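PDB 3CP7: alkaline serine protease AL20 from Nesterenkonia abyssinica, which probably cleaves peptide bonds as a secreted, trypsin-like serine endopeptidase that is thermostable and adapted to alkaline conditions. Local coordinates for residues A[121-129]-A[141-150]; A[181-189]-A[197-205]. All coordinates share one frame; numbering follows the deposited sequence.

Interaction 1 (A[121-129]-A[141-150]); sequences RGQYYSAYG and LHSCHGTATN
Y125 and G146 exchange backbone bonds, Y125 N to G146 O at 2.9 Å and G146 N to Y125 O at 3.0 Å. This hydrogen-bonded antiparallel pattern recurs at A127/C144 and G129/H142, and the strand axes run at 163° to each other. Beyond the last bridge, A148 N adds a nearly straight bond to Q123 O, 2.9 Å with 177° at the hydrogen. The non-hydrogen-bonded pairs Y124/T147, S126/H145 and Y128/S143 contribute CA-H...O contacts instead, such as S143 CA to A127 O at 3.1 Å. On the far edge of 124-129, backbone bonds from Y124, S126 and Y128 go to G176, F174 and P172.

Two polar side chains, S126 and R121, find partners beyond the paired strands. The buried S126 OG bonds G176 O and G178 N, while the R121 guanidinium bonds the carbonyls of S156 and T157. The chi1 of Y124, -177°, carries its ring over the neighbouring strand, CE1 lying 3.7 Å from G146 CA. Y128 instead brings CE2 to 3.3 Å from S143 CB. On the opposite face, A148 CB sits at the ring edge of Y125, 3.7 Å from CE1, and C144 is disulfide-bonded to C162. Cohesion in this part of the second barrel of the chymotrypsin-like fold therefore rests on main-chain pairing, backed by tyrosine rings packing on the facing strand and a covalent link to C162.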
ATOM      1  N   ARG A 121     -18.754  15.937  -7.266  1.00 11.26           N
ATOM      2  CA  ARG A 121     -17.988  17.067  -6.767  1.00 11.46           C
ATOM      3  C   ARG A 121     -18.930  18.186  -6.323  1.00 11.94           C
ATOM      4  O   ARG A 121     -20.085  18.241  -6.754  1.00 12.43           O
ATOM      5  CB  ARG A 121     -17.038  17.576  -7.858  1.00 11.74           C
ATOM      6  CG  ARG A 121     -16.012  16.537  -8.294  1.00 11.34           C
ATOM      7  CD  ARG A 121     -15.066  17.060  -9.377  1.00 11.28           C
ATOM      8  NE  ARG A 121     -14.144  18.089  -8.887  1.00  9.82           N
ATOM      9  CZ  ARG A 121     -13.042  17.845  -8.174  1.00 10.99           C
ATOM     10  NH1 ARG A 121     -12.723  16.602  -7.856  1.00 10.81           N
ATOM     11  NH2 ARG A 121     -12.271  18.837  -7.752  1.00 10.23           N
ATOM     12  N   GLY A 122     -18.439  19.070  -5.464  1.00 11.29           N
ATOM     13  CA  GLY A 122     -19.178  20.274  -5.099  1.00 11.70           C
ATOM     14  C   GLY A 122     -20.300  20.058  -4.111  1.00 12.30           C
ATOM     15  O   GLY A 122     -21.224  20.874  -4.025  1.00 12.99           O
ATOM     16  N   GLN A 123     -20.208  18.983  -3.333  1.00 12.44           N
ATOM     17  CA  GLN A 123     -21.194  18.708  -2.292  1.00 12.86           C
ATOM     18  C   GLN A 123     -20.939  19.532  -1.030  1.00 12.10           C
ATOM     19  O   GLN A 123     -19.870  20.115  -0.860  1.00 12.31           O
ATOM     20  CB  GLN A 123     -21.182  17.223  -1.932  1.00 13.57           C
ATOM     21  CG  GLN A 123     -21.507  16.282  -3.083  1.00 16.51           C
ATOM     22  CD  GLN A 123     -22.986  16.165  -3.331  1.00 21.23           C
ATOM     23  OE1 GLN A 123     -23.618  15.183  -2.929  1.00 24.04           O
ATOM     24  NE2 GLN A 123     -23.558  17.176  -3.969  1.00 22.54           N
ATOM     25  N   TYR A 124     -21.933  19.558  -0.144  1.00 11.99           N
ATOM     26  CA  TYR A 124     -21.825  20.205   1.150  1.00 11.57           C
ATOM     27  C   TYR A 124     -21.253  19.215   2.171  1.00 10.93           C
ATOM     28  O   TYR A 124     -21.688  18.058   2.243  1.00 11.15           O
ATOM     29  CB  TYR A 124     -23.208  20.691   1.607  1.00 12.34           C
ATOM     30  CG  TYR A 124     -23.203  21.448   2.911  1.00 13.01           C
ATOM     31  CD1 TYR A 124     -23.003  22.822   2.945  1.00 13.99           C
ATOM     32  CD2 TYR A 124     -23.403  20.786   4.117  1.00 14.87           C
ATOM     33  CE1 TYR A 124     -23.003  23.517   4.151  1.00 15.29           C
ATOM     34  CE2 TYR A 124     -23.399  21.469   5.319  1.00 15.20           C
ATOM     35  CZ  TYR A 124     -23.201  22.831   5.334  1.00 14.57           C
ATOM     36  OH  TYR A 124     -23.211  23.498   6.544  1.00 16.85           O
ATOM     37  N   TYR A 125     -20.301  19.694   2.965  1.00  9.85           N
ATOM     38  CA  TYR A 125     -19.597  18.872   3.935  1.00  9.97           C
ATOM     39  C   TYR A 125     -19.581  19.469   5.321  1.00 10.11           C
ATOM     40  O   TYR A 125     -19.621  20.692   5.495  1.00 10.47           O
ATOM     41  CB  TYR A 125     -18.129  18.696   3.519  1.00  9.48           C
ATOM     42  CG  TYR A 125     -17.922  17.826   2.305  1.00  8.66           C
ATOM     43  CD1 TYR A 125     -17.768  18.391   1.039  1.00  8.68           C
ATOM     44  CD2 TYR A 125     -17.895  16.429   2.418  1.00  8.79           C
ATOM     45  CE1 TYR A 125     -17.573  17.596  -0.084  1.00  8.95           C
ATOM     46  CE2 TYR A 125     -17.703  15.622   1.298  1.00  9.40           C
ATOM     47  CZ  TYR A 125     -17.553  16.220   0.040  1.00  8.84           C
ATOM     48  OH  TYR A 125     -17.356  15.461  -1.082  1.00  9.52           O
ATOM     49  N   SER A 126     -19.475  18.573   6.300  1.00 10.02           N
ATOM     50  CA  SER A 126     -19.089  18.892   7.657  1.00  9.26           C
ATOM     51  C   SER A 126     -17.771  18.169   7.930  1.00  9.72           C
ATOM     52  O   SER A 126     -17.709  16.933   7.851  1.00  9.65           O
ATOM     53  CB  SER A 126     -20.161  18.401   8.630  1.00  9.61           C
ATOM     54  OG  SER A 126     -21.393  19.050   8.367  1.00  9.87           O
ATOM     55  N   ALA A 127     -16.720  18.939   8.203  1.00  8.88           N
ATOM     56  CA  ALA A 127     -15.376  18.388   8.434  1.00  9.05           C
ATOM     57  C   ALA A 127     -14.996  18.563   9.893  1.00  9.05           C
ATOM     58  O   ALA A 127     -15.340  19.568  10.510  1.00  9.18           O
ATOM     59  CB  ALA A 127     -14.360  19.069   7.537  1.00  9.47           C
ATOM     60  N   TYR A 128     -14.286  17.584  10.445  1.00  9.08           N
ATOM     61  CA  TYR A 128     -13.973  17.552  11.872  1.00  8.41           C
ATOM     62  C   TYR A 128     -12.505  17.275  12.098  1.00  8.26           C
ATOM     63  O   TYR A 128     -11.853  16.632  11.274  1.00  7.85           O
ATOM     64  CB  TYR A 128     -14.831  16.489  12.584  1.00  9.09           C
ATOM     65  CG  TYR A 128     -16.282  16.878  12.570  1.00  9.15           C
ATOM     66  CD1 TYR A 128     -17.085  16.590  11.473  1.00 10.27           C
ATOM     67  CD2 TYR A 128     -16.847  17.567  13.643  1.00 10.17           C
ATOM     68  CE1 TYR A 128     -18.421  16.982  11.432  1.00  8.84           C
ATOM     69  CE2 TYR A 128     -18.187  17.960  13.615  1.00 12.02           C
ATOM     70  CZ  TYR A 128     -18.952  17.676  12.506  1.00  9.75           C
ATOM     71  OH  TYR A 128     -20.274  18.046  12.451  1.00 12.17           O
ATOM     72  N   GLY A 129     -11.982  17.738  13.224  1.00  8.45           N
ATOM     73  CA  GLY A 129     -10.620  17.390  13.584  1.00  9.11           C
ATOM     74  C   GLY A 129     -10.210  17.948  14.920  1.00  9.21           C
ATOM     75  O   GLY A 129     -11.012  18.615  15.601  1.00  9.65           O
ATOM     76  N   LEU A 141     -12.493  18.769  19.849  1.00 12.34           N
ATOM     77  CA  LEU A 141     -13.028  18.476  18.532  1.00 12.26           C
ATOM     78  C   LEU A 141     -13.626  19.754  17.955  1.00 12.39           C
ATOM     79  O   LEU A 141     -14.503  20.374  18.567  1.00 12.94           O
ATOM     80  CB  LEU A 141     -14.088  17.386  18.631  1.00 12.11           C
ATOM     81  CG  LEU A 141     -14.736  16.957  17.317  1.00 11.97           C
ATOM     82  CD1 LEU A 141     -13.736  16.206  16.433  1.00 12.33           C
ATOM     83  CD2 LEU A 141     -15.955  16.091  17.619  1.00 12.92           C
ATOM     84  N   HIS A 142     -13.125  20.157  16.793  1.00 11.84           N
ATOM     85  CA  HIS A 142     -13.661  21.303  16.084  1.00 11.87           C
ATOM     86  C   HIS A 142     -14.225  20.906  14.730  1.00 11.71           C
ATOM     87  O   HIS A 142     -13.962  19.803  14.232  1.00 10.10           O
ATOM     88  CB  HIS A 142     -12.595  22.394  15.948  1.00 12.02           C
ATOM     89  CG  HIS A 142     -12.306  23.087  17.238  1.00 14.41           C
ATOM     90  ND1 HIS A 142     -13.014  24.191  17.659  1.00 16.54           N
ATOM     91  CD2 HIS A 142     -11.428  22.799  18.227  1.00 15.85           C
ATOM     92  CE1 HIS A 142     -12.565  24.570  18.842  1.00 17.92           C
ATOM     93  NE2 HIS A 142     -11.606  23.743  19.210  1.00 17.10           N
ATOM     94  N   SER A 143     -15.003  21.799  14.137  1.00 11.67           N
ATOM     95  CA  SER A 143     -15.663  21.516  12.870  1.00 12.18           C
ATOM     96  C   SER A 143     -15.638  22.698  11.918  1.00 12.45           C
ATOM     97  O   SER A 143     -15.483  23.856  12.344  1.00 12.46           O
ATOM     98  CB  SER A 143     -17.112  21.085  13.106  1.00 13.12           C
ATOM     99  OG  SER A 143     -17.891  22.180  13.564  1.00 14.01           O
ATOM    100  N   CYS A 144     -15.825  22.381  10.642  1.00 11.95           N
ATOM    101  CA  CYS A 144     -16.006  23.361   9.572  1.00 12.65           C
ATOM    102  C   CYS A 144     -17.133  22.841   8.708  1.00 12.33           C
ATOM    103  O   CYS A 144     -17.363  21.634   8.645  1.00 12.02           O
ATOM    104  CB  CYS A 144     -14.739  23.492   8.729  1.00 13.34           C
ATOM    105  SG  CYS A 144     -13.316  24.079   9.640  1.00 14.47           S
ATOM    106  N   HIS A 145     -17.840  23.752   8.048  1.00 12.81           N
ATOM    107  CA  HIS A 145     -18.998  23.393   7.254  1.00 13.00           C
ATOM    108  C   HIS A 145     -19.047  24.261   6.025  1.00 13.12           C
ATOM    109  O   HIS A 145     -18.826  25.471   6.109  1.00 13.87           O
ATOM    110  CB  HIS A 145     -20.282  23.571   8.070  1.00 12.97           C
ATOM    111  CG  HIS A 145     -20.279  22.801   9.350  1.00 13.43           C
ATOM    112  ND1 HIS A 145     -19.795  23.314  10.534  1.00 14.69           N
ATOM    113  CD2 HIS A 145     -20.671  21.535   9.617  1.00 12.09           C
ATOM    114  CE1 HIS A 145     -19.898  22.395  11.480  1.00 13.13           C
ATOM    115  NE2 HIS A 145     -20.416  21.304  10.946  1.00 14.48           N
ATOM    116  N   GLY A 146     -19.340  23.648   4.886  1.00 12.44           N
ATOM    117  CA  GLY A 146     -19.449  24.418   3.670  1.00 12.75           C
ATOM    118  C   GLY A 146     -19.522  23.589   2.421  1.00 12.61           C
ATOM    119  O   GLY A 146     -19.398  22.360   2.461  1.00 12.32           O
ATOM    120  N   THR A 147     -19.727  24.274   1.304  1.00 12.43           N
ATOM    121  CA  THR A 147     -19.793  23.643   0.004  1.00 12.95           C
ATOM    122  C   THR A 147     -18.407  23.567  -0.617  1.00 12.43           C
ATOM    123  O   THR A 147     -17.659  24.554  -0.627  1.00 12.97           O
ATOM    124  CB  THR A 147     -20.780  24.402  -0.909  1.00 12.90           C
ATOM    125  OG1 THR A 147     -22.081  24.352  -0.310  1.00 15.21           O
ATOM    126  CG2 THR A 147     -20.848  23.783  -2.300  1.00 14.31           C
ATOM    127  N   ALA A 148     -18.063  22.386  -1.117  1.00 11.73           N
ATOM    128  CA  ALA A 148     -16.764  22.181  -1.754  1.00 11.76           C
ATOM    129  C   ALA A 148     -16.679  22.871  -3.109  1.00 11.38           C
ATOM    130  O   ALA A 148     -17.656  22.890  -3.872  1.00 11.60           O
ATOM    131  CB  ALA A 148     -16.474  20.688  -1.896  1.00 11.86           C
ATOM    132  N   THR A 149     -15.507  23.442  -3.385  1.00 11.08           N
ATOM    133  CA  THR A 149     -15.171  23.970  -4.702  1.00 11.46           C
ATOM    134  C   THR A 149     -13.857  23.359  -5.195  1.00 11.15           C
ATOM    135  O   THR A 149     -13.129  22.729  -4.417  1.00 10.77           O
ATOM    136  CB  THR A 149     -15.062  25.512  -4.692  1.00 11.51           C
ATOM    137  OG1 THR A 149     -14.196  25.923  -3.630  1.00 12.62           O
ATOM    138  CG2 THR A 149     -16.444  26.141  -4.508  1.00 13.51           C
ATOM    139  N   ASN A 150     -13.547  23.553  -6.471  1.00 11.29           N
ATOM    140  CA  ASN A 150     -12.373  22.970  -7.091  1.00 11.26           C
ATOM    141  C   ASN A 150     -11.076  23.595  -6.602  1.00 11.36           C
ATOM    142  O   ASN A 150     -11.017  24.790  -6.305  1.00 11.77           O
ATOM    143  CB  ASN A 150     -12.464  23.103  -8.612  1.00 11.86           C
ATOM    144  CG  ASN A 150     -13.519  22.195  -9.223  1.00 12.77           C
ATOM    145  OD1 ASN A 150     -14.038  22.490 -10.304  1.00 16.90           O
ATOM    146  ND2 ASN A 150     -13.842  21.102  -8.556  1.00 10.82           N
TER

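Interaction 2 (A[181-189]-A[197-205]); sequences GAQNSTNSY and VMFGPYFGS
The hydroxyl of S185 donates to P201 O at 2.7 Å; with OG anti to the backbone N (chi1 -171°), it spans directly to the second segment. Y189 O accepts from F199 N at 2.8 Å, nearly head-on to the carbonyl. In return, F199 O receives two donors, S188 N at 2.9 Å and Y189 N at 3.2 Å, so two consecutive residues face one: a classic beta bulge. Beside the S185-P201 bond, a water donates to N184 O (2.8 Å) and accepts from F203 N (2.9 Å), linking two residues between which no direct hydrogen bond forms.

Y189/F199 is the one beta bridge between the segments. It joins the outermost strands of the six-stranded sheet, 183-191 and 197-200, and so closes the second barrel of the chymotrypsin-like fold. Next to it, S188 OG bonds D91, the aspartate of a probable Ser-His-Asp triad, as a serine does in chymotrypsin relatives. The N187 amide is held by W173 and S168 O, and M198 bends its chain so that SD and CE lie beside N187 CB.

Around these bonds the packing is largely aromatic. F199 CB makes a CH-pi contact over one face of the Y189 ring, 3.6 Å from its centroid; the two ring planes are 15° apart but slid so far that they barely overlap, while Y189 OH bonds Y191 and T157. S185 CA makes another with the F203 ring, 3.7 Å from its centroid, while N184 C lies over the same face nearer the rim. P201 CD packs against T186 O and S188 CB.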
ATOM      1  N   GLY A 181     -23.158  11.564   8.623  1.00 12.73           N
ATOM      2  CA  GLY A 181     -23.162  11.220   7.202  1.00 11.85           C
ATOM      3  C   GLY A 181     -22.016  10.306   6.789  1.00 11.18           C
ATOM      4  O   GLY A 181     -21.156   9.953   7.605  1.00 11.40           O
ATOM      5  N   ALA A 182     -22.010   9.913   5.519  1.00 10.45           N
ATOM      6  CA  ALA A 182     -20.931   9.086   4.983  1.00 10.09           C
ATOM      7  C   ALA A 182     -19.655   9.909   4.856  1.00  9.64           C
ATOM      8  O   ALA A 182     -19.689  11.059   4.402  1.00  9.81           O
ATOM      9  CB  ALA A 182     -21.320   8.495   3.625  1.00 10.39           C
ATOM     10  N   GLN A 183     -18.537   9.318   5.272  1.00  8.25           N
ATOM     11  CA  GLN A 183     -17.254   9.971   5.062  1.00  8.04           C
ATOM     12  C   GLN A 183     -16.896   9.956   3.586  1.00  8.26           C
ATOM     13  O   GLN A 183     -17.023   8.930   2.918  1.00  8.31           O
ATOM     14  CB  GLN A 183     -16.154   9.291   5.878  1.00  7.99           C
ATOM     15  CG  GLN A 183     -14.803   9.966   5.654  1.00  7.65           C
ATOM     16  CD  GLN A 183     -13.771   9.631   6.693  1.00  7.99           C
ATOM     17  OE1 GLN A 183     -14.022   8.860   7.629  1.00  7.89           O
ATOM     18  NE2 GLN A 183     -12.595  10.225   6.549  1.00  6.96           N
ATOM     19  N   ASN A 184     -16.440  11.097   3.077  1.00  8.05           N
ATOM     20  CA  ASN A 184     -16.163  11.208   1.660  1.00  8.16           C
ATOM     21  C   ASN A 184     -14.916  12.037   1.310  1.00  7.76           C
ATOM     22  O   ASN A 184     -14.649  12.311   0.138  1.00  8.31           O
ATOM     23  CB  ASN A 184     -17.413  11.709   0.940  1.00  8.26           C
ATOM     24  CG  ASN A 184     -17.287  11.680  -0.570  1.00  8.01           C
ATOM     25  OD1 ASN A 184     -17.061  10.619  -1.191  1.00 10.55           O
ATOM     26  ND2 ASN A 184     -17.477  12.841  -1.185  1.00  6.98           N
ATOM     27  N   SER A 185     -14.154  12.411   2.337  1.00  7.51           N
ATOM     28  CA  SER A 185     -12.799  12.939   2.153  1.00  7.61           C
ATOM     29  C   SER A 185     -12.153  13.037   3.526  1.00  7.38           C
ATOM     30  O   SER A 185     -12.690  12.518   4.531  1.00  7.39           O
ATOM     31  CB  SER A 185     -12.777  14.287   1.405  1.00  7.64           C
ATOM     32  OG  SER A 185     -11.441  14.649   1.075  1.00  7.93           O
ATOM     33  N   THR A 186     -11.010  13.705   3.561  1.00  7.99           N
ATOM     34  CA  THR A 186     -10.228  13.841   4.758  1.00  8.50           C
ATOM     35  C   THR A 186      -9.571  15.238   4.702  1.00  8.04           C
ATOM     36  O   THR A 186      -9.286  15.742   3.600  1.00  7.95           O
ATOM     37  CB  THR A 186      -9.269  12.633   4.666  1.00 10.72           C
ATOM     38  OG1 THR A 186      -9.590  11.538   5.556  1.00 12.14           O
ATOM     39  CG2 THR A 186      -7.819  12.878   4.172  1.00 11.27           C
ATOM     40  N   ASN A 187      -9.376  15.880   5.856  1.00  7.51           N
ATOM     41  CA  ASN A 187      -8.584  17.114   5.889  1.00  7.66           C
ATOM     42  C   ASN A 187      -7.168  16.816   5.447  1.00  8.08           C
ATOM     43  O   ASN A 187      -6.513  15.968   6.047  1.00  8.12           O
ATOM     44  CB  ASN A 187      -8.514  17.707   7.299  1.00  7.83           C
ATOM     45  CG  ASN A 187      -9.880  18.078   7.856  1.00  8.16           C
ATOM     46  OD1 ASN A 187     -10.756  18.574   7.136  1.00  8.15           O
ATOM     47  ND2 ASN A 187     -10.071  17.834   9.155  1.00  9.28           N
ATOM     48  N   SER A 188      -6.676  17.518   4.430  1.00  7.49           N
ATOM     49  CA  SER A 188      -5.338  17.243   3.919  1.00  7.91           C
ATOM     50  C   SER A 188      -4.349  18.412   3.978  1.00  7.73           C
ATOM     51  O   SER A 188      -3.248  18.251   4.513  1.00  8.01           O
ATOM     52  CB  SER A 188      -5.425  16.662   2.504  1.00  7.82           C
ATOM     53  OG  SER A 188      -4.163  16.659   1.855  1.00  7.71           O
ATOM     54  N   TYR A 189      -4.724  19.577   3.451  1.00  8.16           N
ATOM     55  CA  TYR A 189      -3.773  20.673   3.371  1.00  8.19           C
ATOM     56  C   TYR A 189      -4.466  21.992   3.106  1.00  8.68           C
ATOM     57  O   TYR A 189      -5.641  22.024   2.742  1.00  8.69           O
ATOM     58  CB  TYR A 189      -2.738  20.392   2.262  1.00  8.50           C
ATOM     59  CG  TYR A 189      -3.286  20.515   0.861  1.00  8.50           C
ATOM     60  CD1 TYR A 189      -3.834  19.419   0.202  1.00  7.96           C
ATOM     61  CD2 TYR A 189      -3.238  21.735   0.181  1.00  8.40           C
ATOM     62  CE1 TYR A 189      -4.343  19.530  -1.092  1.00  8.39           C
ATOM     63  CE2 TYR A 189      -3.748  21.869  -1.099  1.00  8.34           C
ATOM     64  CZ  TYR A 189      -4.283  20.756  -1.745  1.00  7.98           C
ATOM     65  OH  TYR A 189      -4.801  20.855  -3.023  1.00  8.99           O
ATOM     66  N   VAL A 197      -9.088  27.986   4.149  1.00 10.67           N
ATOM     67  CA  VAL A 197      -9.661  27.003   3.232  1.00 10.76           C
ATOM     68  C   VAL A 197      -8.919  25.685   3.435  1.00 10.11           C
ATOM     69  O   VAL A 197      -7.693  25.641   3.417  1.00 10.13           O
ATOM     70  CB  VAL A 197      -9.610  27.464   1.751  1.00 10.72           C
ATOM     71  CG1 VAL A 197     -10.227  26.411   0.827  1.00 10.20           C
ATOM     72  CG2 VAL A 197     -10.354  28.790   1.571  1.00 12.05           C
ATOM     73  N   MET A 198      -9.681  24.618   3.671  1.00  9.17           N
ATOM     74  CA  MET A 198      -9.122  23.277   3.828  1.00  9.27           C
ATOM     75  C   MET A 198      -9.370  22.461   2.569  1.00  8.41           C
ATOM     76  O   MET A 198     -10.498  22.408   2.065  1.00  8.46           O
ATOM     77  CB  MET A 198      -9.780  22.573   5.006  1.00  9.39           C
ATOM     78  CG  MET A 198      -9.293  21.130   5.213  1.00  9.53           C
ATOM     79  SD  MET A 198      -7.655  21.040   5.951  1.00 11.08           S
ATOM     80  CE  MET A 198      -8.068  21.541   7.632  1.00 12.05           C
ATOM     81  N   PHE A 199      -8.318  21.814   2.069  1.00  8.24           N
ATOM     82  CA  PHE A 199      -8.444  20.930   0.925  1.00  7.66           C
ATOM     83  C   PHE A 199      -8.415  19.486   1.350  1.00  7.73           C
ATOM     84  O   PHE A 199      -7.705  19.104   2.287  1.00  7.93           O
ATOM     85  CB  PHE A 199      -7.373  21.237  -0.130  1.00  8.54           C
ATOM     86  CG  PHE A 199      -7.554  22.589  -0.739  1.00  8.22           C
ATOM     87  CD1 PHE A 199      -7.006  23.709  -0.132  1.00  8.79           C
ATOM     88  CD2 PHE A 199      -8.345  22.753  -1.871  1.00  9.28           C
ATOM     89  CE1 PHE A 199      -7.215  24.990  -0.664  1.00  9.88           C
ATOM     90  CE2 PHE A 199      -8.567  24.031  -2.413  1.00  9.91           C
ATOM     91  CZ  PHE A 199      -8.007  25.144  -1.806  1.00  9.74           C
ATOM     92  N   GLY A 200      -9.229  18.705   0.657  1.00  7.52           N
ATOM     93  CA  GLY A 200      -9.310  17.276   0.886  1.00  7.49           C
ATOM     94  C   GLY A 200      -9.334  16.558  -0.437  1.00  8.19           C
ATOM     95  O   GLY A 200      -9.879  17.064  -1.414  1.00  7.98           O
ATOM     96  N   PRO A 201      -8.750  15.359  -0.486  1.00  7.29           N
ATOM     97  CA  PRO A 201      -8.664  14.651  -1.758  1.00  7.65           C
ATOM     98  C   PRO A 201      -9.999  14.090  -2.231  1.00  7.43           C
ATOM     99  O   PRO A 201     -10.874  13.764  -1.413  1.00  7.68           O
ATOM    100  CB  PRO A 201      -7.683  13.510  -1.454  1.00  7.64           C
ATOM    101  CG  PRO A 201      -7.907  13.241   0.026  1.00  7.28           C
ATOM    102  CD  PRO A 201      -8.094  14.615   0.612  1.00  7.34           C
ATOM    103  N   TYR A 202     -10.136  13.937  -3.541  1.00  7.72           N
ATOM    104  CA  TYR A 202     -11.325  13.296  -4.080  1.00  7.56           C
ATOM    105  C   TYR A 202     -11.319  11.807  -3.729  1.00  7.79           C
ATOM    106  O   TYR A 202     -10.334  11.098  -3.972  1.00  8.15           O
ATOM    107  CB  TYR A 202     -11.431  13.507  -5.598  1.00  7.94           C
ATOM    108  CG  TYR A 202     -12.700  12.928  -6.169  1.00  8.01           C
ATOM    109  CD1 TYR A 202     -12.679  11.719  -6.860  1.00  8.69           C
ATOM    110  CD2 TYR A 202     -13.924  13.571  -5.980  1.00  8.71           C
ATOM    111  CE1 TYR A 202     -13.853  11.171  -7.364  1.00  8.91           C
ATOM    112  CE2 TYR A 202     -15.103  13.022  -6.483  1.00  9.04           C
ATOM    113  CZ  TYR A 202     -15.048  11.831  -7.179  1.00  8.20           C
ATOM    114  OH  TYR A 202     -16.213  11.279  -7.665  1.00 10.25           O
ATOM    115  N   PHE A 203     -12.419  11.329  -3.158  1.00  7.76           N
ATOM    116  CA  PHE A 203     -12.535   9.900  -2.868  1.00  7.98           C
ATOM    117  C   PHE A 203     -13.081   9.187  -4.107  1.00  8.03           C
ATOM    118  O   PHE A 203     -14.303   9.094  -4.309  1.00  8.78           O
ATOM    119  CB  PHE A 203     -13.429   9.653  -1.648  1.00  8.28           C
ATOM    120  CG  PHE A 203     -12.680   9.576  -0.322  1.00  7.34           C
ATOM    121  CD1 PHE A 203     -11.418  10.170  -0.130  1.00  7.84           C
ATOM    122  CD2 PHE A 203     -13.274   8.933   0.754  1.00  8.05           C
ATOM    123  CE1 PHE A 203     -10.753  10.068   1.114  1.00  9.27           C
ATOM    124  CE2 PHE A 203     -12.623   8.856   2.002  1.00  8.94           C
ATOM    125  CZ  PHE A 203     -11.370   9.422   2.175  1.00  9.24           C
ATOM    126  N   GLY A 204     -12.163   8.715  -4.943  1.00  7.82           N
ATOM    127  CA  GLY A 204     -12.524   8.020  -6.168  1.00  8.36           C
ATOM    128  C   GLY A 204     -12.204   6.544  -6.099  1.00  8.67           C
ATOM    129  O   GLY A 204     -12.208   5.957  -5.017  1.00  8.66           O
ATOM    130  N   SER A 205     -11.879   5.950  -7.240  1.00  8.99           N
ATOM    131  CA  SER A 205     -11.618   4.514  -7.297  1.00 10.11           C
ATOM    132  C   SER A 205     -10.307   4.126  -6.614  1.00  9.12           C
ATOM    133  O   SER A 205     -10.173   3.005  -6.119  1.00  9.95           O
ATOM    134  CB  SER A 205     -11.631   4.015  -8.732  1.00 10.18           C
ATOM    135  OG  SER A 205     -10.733   4.753  -9.540  1.00 15.61           O
TER
HETATM  136  O   HOH W   1     -14.352  13.392  -2.387  1.00  8.88           O

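From the N terminus, the chain passes through the first barrel before reaching 121-129. Interaction 1 then closes a connection of eleven residues that contains neither helix nor strand. Strands 158-161 and 172-175 follow, and interaction 2 closes the shorter connection after 189. The two loops lie in series and neither crosses the other. Within the sheet their roles differ: interaction 1 pairs two inner neighbours, whereas interaction 2 joins the two outermost strands. With their centres 9 Å apart, they also touch directly: Y128 O receives a weak bond from N187 ND2, A127 CB packs on N187, and R121 reaches Y202.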